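Local coordinates for agglutinin (Rhizoctonia solani, PDB 4G9M), which is a fungal lectin that probably binds carbohydrates through its ricin-type beta-trefoil fold and assembles as a domain-swapped dimer, at residues B[37-40]-B[44-47]; B[13-18]-B[95-100]. All coordinates share one frame; numbering follows the deposited sequence.

Contact 1: B[37-40]-B[44-47]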
# COMPACT_ATOMS: atom_id res chain seq x y z
N TYR B 37 -19.50 -11.47 4.25
CA TYR B 37 -20.84 -11.85 3.78
C TYR B 37 -20.85 -11.98 2.25
O TYR B 37 -20.08 -11.31 1.56
CB TYR B 37 -21.86 -10.81 4.24
CG TYR B 37 -23.30 -11.30 4.38
CD1 TYR B 37 -24.10 -11.47 3.26
CD2 TYR B 37 -23.85 -11.58 5.62
CE1 TYR B 37 -25.41 -11.90 3.37
CE2 TYR B 37 -25.16 -12.03 5.75
CZ TYR B 37 -25.94 -12.19 4.61
OH TYR B 37 -27.25 -12.62 4.70
N LYS B 38 -21.69 -12.86 1.71
CA LYS B 38 -21.81 -12.99 0.26
C LYS B 38 -22.21 -11.65 -0.35
O LYS B 38 -23.08 -10.97 0.18
CB LYS B 38 -22.83 -14.06 -0.11
CG LYS B 38 -23.01 -14.26 -1.60
CD LYS B 38 -24.02 -15.37 -1.88
CE LYS B 38 -24.36 -15.45 -3.37
NZ LYS B 38 -25.11 -16.70 -3.72
N SER B 39 -21.56 -11.29 -1.45
CA SER B 39 -21.83 -10.04 -2.11
C SER B 39 -23.29 -9.98 -2.59
O SER B 39 -23.76 -10.89 -3.27
CB SER B 39 -20.88 -9.85 -3.30
OG SER B 39 -21.10 -8.60 -3.94
N HIS B 40 -24.01 -8.93 -2.21
CA HIS B 40 -25.38 -8.73 -2.70
C HIS B 40 -25.65 -7.31 -3.19
O HIS B 40 -26.78 -6.97 -3.55
CB HIS B 40 -26.43 -9.17 -1.66
CG HIS B 40 -26.28 -8.52 -0.32
ND1 HIS B 40 -26.14 -7.16 -0.15
CD2 HIS B 40 -26.24 -9.06 0.92
CE1 HIS B 40 -26.03 -6.89 1.14
NE2 HIS B 40 -26.08 -8.03 1.81
N ASN B 44 -24.63 -1.44 2.55
CA ASN B 44 -23.89 -1.84 3.75
C ASN B 44 -22.62 -2.62 3.42
O ASN B 44 -21.84 -2.94 4.31
CB ASN B 44 -24.77 -2.66 4.70
CG ASN B 44 -24.97 -4.09 4.23
OD1 ASN B 44 -25.44 -4.33 3.13
ND2 ASN B 44 -24.58 -5.04 5.07
N GLN B 45 -22.43 -2.91 2.13
CA GLN B 45 -21.26 -3.62 1.65
C GLN B 45 -20.39 -2.71 0.77
O GLN B 45 -19.50 -3.19 0.07
CB GLN B 45 -21.67 -4.87 0.87
CG GLN B 45 -22.24 -5.98 1.74
CD GLN B 45 -22.61 -7.21 0.93
OE1 GLN B 45 -22.67 -7.17 -0.30
NE2 GLN B 45 -22.89 -8.31 1.62
N LYS B 46 -20.65 -1.41 0.85
CA LYS B 46 -19.86 -0.43 0.10
C LYS B 46 -19.13 0.47 1.08
O LYS B 46 -19.70 0.89 2.09
CB LYS B 46 -20.76 0.45 -0.76
CG LYS B 46 -21.02 -0.07 -2.15
CD LYS B 46 -22.00 -1.19 -2.15
CE LYS B 46 -22.94 -1.04 -3.34
NZ LYS B 46 -23.16 -2.33 -4.05
N TRP B 47 -17.89 0.82 0.74
CA TRP B 47 -17.02 1.55 1.66
C TRP B 47 -16.28 2.71 0.98
O TRP B 47 -15.68 2.55 -0.10
CB TRP B 47 -15.99 0.59 2.25
CG TRP B 47 -16.61 -0.59 2.92
CD1 TRP B 47 -16.95 -1.78 2.35
CD2 TRP B 47 -16.98 -0.68 4.29
NE1 TRP B 47 -17.51 -2.61 3.29
CE2 TRP B 47 -17.54 -1.96 4.49
CE3 TRP B 47 -16.90 0.20 5.38
CZ2 TRP B 47 -18.00 -2.38 5.73
CZ3 TRP B 47 -17.37 -0.22 6.61
CH2 TRP B 47 -17.90 -1.51 6.77
O HOH W 1 -21.69 -6.32 -2.59
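The imidazole of His-40 lies almost parallel to the carboxamide of Gln-45, the two planes only 10° apart. The amide sits over one face of the ring and is displaced toward its rim, where Gln-45 NE2 comes 3.2 Å from His-40 NE2; the angle is wrong for a hydrogen bond, so this is a stacked contact. At the edge of the same ring, near its plane, Asn-44 OD1 approaches His-40 CE1 at 3.3 Å. Tyr-37 meets the amide from another direction: its ring is tilted 56° to the amide plane, and CD1 is 3.8 Å from Gln-45 NE2. The first torsion of His-40 puts CG between its backbone N and carbonyl carbon (chi1 55°), folding the imidazole back over the amide.

Gln-45 reaches the loop with its chain extended beyond CG. Its OE1 receives a nearly straight bond from His-40 N, 2.9 Å away, which comes in the carbonyl plane on a lone pair. A water 2.6 Å from Gln-45 OE1 donates to the same oxygen and also bonds to Ser-39 OG. At the other end of the amide, NE2 gives a hydrogen to Lys-38 O at 3.0 Å, which lies close to the amide plane although NE2 stands well above the plane of that carbonyl, and NE2 also bonds to Asp-22 OD2. His-40 ND1 pairs with Gly-42 N, while Asn-44 ND2 turns to Leu-23 O.

Gln-45 and Trp-47 form the Gln-x-Trp signature of ricin-type trefoil lectins. Each polar atom of the glutamine amide has two partners, which together fix its flip and rotation and fold the 37-40 loop around it. The carboxylate of Asp-22 probably polarises the amide, strengthening OE1 as an acceptor.

Contact 2: B[13-18]-B[95-100]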
# COMPACT_ATOMS: atom_id res chain seq x y z
N LYS B 13 -13.41 -7.33 -1.35
CA LYS B 13 -13.62 -8.77 -1.46
C LYS B 13 -12.45 -9.55 -0.87
O LYS B 13 -11.31 -9.39 -1.30
CB LYS B 13 -13.83 -9.18 -2.92
CG LYS B 13 -14.05 -10.68 -3.10
CD LYS B 13 -14.29 -11.02 -4.57
CE LYS B 13 -13.10 -10.65 -5.43
NZ LYS B 13 -11.93 -11.55 -5.19
N ASN B 14 -12.73 -10.40 0.11
CA ASN B 14 -11.65 -11.15 0.74
C ASN B 14 -10.99 -12.09 -0.27
O ASN B 14 -11.66 -12.84 -0.97
CB ASN B 14 -12.15 -11.92 1.96
CG ASN B 14 -11.03 -12.47 2.78
OD1 ASN B 14 -10.61 -13.61 2.59
ND2 ASN B 14 -10.52 -11.66 3.71
N VAL B 15 -9.66 -12.05 -0.33
CA VAL B 15 -8.92 -12.86 -1.29
C VAL B 15 -9.13 -14.37 -1.07
O VAL B 15 -9.27 -15.14 -2.02
CB VAL B 15 -7.40 -12.48 -1.30
CG1 VAL B 15 -6.57 -13.53 -2.05
CG2 VAL B 15 -7.19 -11.09 -1.91
N SER B 16 -9.18 -14.80 0.19
CA SER B 16 -9.36 -16.21 0.49
C SER B 16 -10.76 -16.73 0.17
O SER B 16 -10.91 -17.77 -0.47
CB SER B 16 -9.04 -16.50 1.96
OG SER B 16 -9.22 -17.88 2.28
N THR B 17 -11.79 -16.01 0.63
CA THR B 17 -13.15 -16.55 0.66
C THR B 17 -14.01 -16.12 -0.51
O THR B 17 -14.95 -16.83 -0.88
CB THR B 17 -13.90 -16.13 1.92
OG1 THR B 17 -14.04 -14.70 1.94
CG2 THR B 17 -13.16 -16.58 3.18
N GLY B 18 -13.73 -14.95 -1.06
CA GLY B 18 -14.59 -14.37 -2.08
C GLY B 18 -15.80 -13.66 -1.50
O GLY B 18 -16.63 -13.11 -2.23
N ALA B 95 -0.35 -6.17 -1.62
CA ALA B 95 -0.04 -7.55 -1.25
C ALA B 95 0.11 -8.37 -2.53
O ALA B 95 -0.23 -7.89 -3.60
CB ALA B 95 -1.14 -8.14 -0.36
N ASP B 96 0.61 -9.60 -2.41
CA ASP B 96 0.83 -10.44 -3.58
C ASP B 96 -0.49 -10.72 -4.30
O ASP B 96 -0.51 -10.96 -5.51
CB ASP B 96 1.55 -11.74 -3.19
CG ASP B 96 0.73 -12.60 -2.23
OD1 ASP B 96 0.50 -12.18 -1.08
OD2 ASP B 96 0.35 -13.72 -2.63
N LYS B 97 -1.58 -10.68 -3.54
CA LYS B 97 -2.92 -10.61 -4.10
C LYS B 97 -3.69 -9.53 -3.33
O LYS B 97 -3.71 -9.55 -2.10
CB LYS B 97 -3.64 -11.95 -3.99
CG LYS B 97 -2.97 -13.06 -4.80
CD LYS B 97 -3.61 -14.42 -4.57
CE LYS B 97 -3.17 -15.01 -3.25
NZ LYS B 97 -1.72 -15.38 -3.26
N GLY B 98 -4.31 -8.61 -4.05
CA GLY B 98 -5.03 -7.52 -3.41
C GLY B 98 -4.18 -6.65 -2.50
O GLY B 98 -3.00 -6.41 -2.76
N PHE B 99 -4.80 -6.16 -1.43
CA PHE B 99 -4.14 -5.26 -0.50
C PHE B 99 -4.38 -5.69 0.94
O PHE B 99 -5.46 -6.16 1.29
CB PHE B 99 -4.69 -3.83 -0.67
CG PHE B 99 -4.38 -3.19 -2.02
CD1 PHE B 99 -5.20 -3.40 -3.12
CD2 PHE B 99 -3.26 -2.38 -2.16
CE1 PHE B 99 -4.91 -2.82 -4.35
CE2 PHE B 99 -2.96 -1.80 -3.39
CZ PHE B 99 -3.79 -2.02 -4.48
N ALA B 100 -3.37 -5.51 1.79
CA ALA B 100 -3.56 -5.61 3.23
C ALA B 100 -4.12 -4.29 3.74
O ALA B 100 -3.79 -3.22 3.21
CB ALA B 100 -2.25 -5.93 3.93
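Two turns of the beta-trefoil meet where Val-15 packs against Lys-97: one follows strand 8-14, the other joins the strands of the 90-94/99-103 hairpin. The contact is small and made by van der Waals contact alone, carried by the two methyl groups of the valine. Val-15 CG1, anti to its own backbone N (chi1 167°), lies against the lysine chain, 3.9 Å from Lys-97 CB and again 3.9 Å from Lys-97 CE. The second methyl, CG2, lies over the peptide between Lys-97 and Gly-98 instead, with Lys-97 O the nearer atom at 3.8 Å and Gly-98 N at 4.4 Å. Gly-98, with a positive phi (60°), has no side chain, which lets the valine come this near; a CB there would sit tight against CG2.

Lys-97 crosses the valine at about a right angle. Bends at its third and fourth torsions carry the chain past CG1 and then back over its own turn, where NZ forms a salt bridge with Asp-96 OD2 at 2.7 Å, on the syn side of the carboxylate. The aliphatic part therefore serves the valine while the charge is paired within the hairpin. Asp-96 has a second cation, Lys-136, on OD1. The hairpin turn is closed by a bond from Ala-95 N to Gly-98 O of 2.9 Å. Across the contact, Asn-14 OD1 accepts weak bonds from Ser-16 N and Thr-17 N, the first making an Asx turn, and Asn-14 O takes the N-H of Gly-18.

Strand 137-141 and the residue before it tie both turns together: Lys-13 and Val-15 bond through their backbones to Lys-138 and Lys-136, and Phe-99 to Trp-137. The ring of Phe-99 meets Phe-139 edge-to-face and also packs on Ile-3 of the second subunit, which places the hairpin at the dimer interface.

Overall arrangement
From the N terminus, the chain runs along strand 8-14 into the turn 13-18, the first half of contact 2. It then goes through strands 20-23 and 32-37 to the loop where contact 1 closes a short local excursion, 37-40 onto 44-47, before strand 47-51. Some fifty residues later, segment 95-100 returns to 13-18 and closes the long loop, so contact 1 lies within the loop closed by contact 2. Their centres are 15 Å apart, with nearest atoms about 5 Å apart and no touch. Contact 1 shapes one loop against strand 20-23; contact 2 joins the turn after strand 8-14 to the hairpin 90-103, whose neighbours include the second subunit.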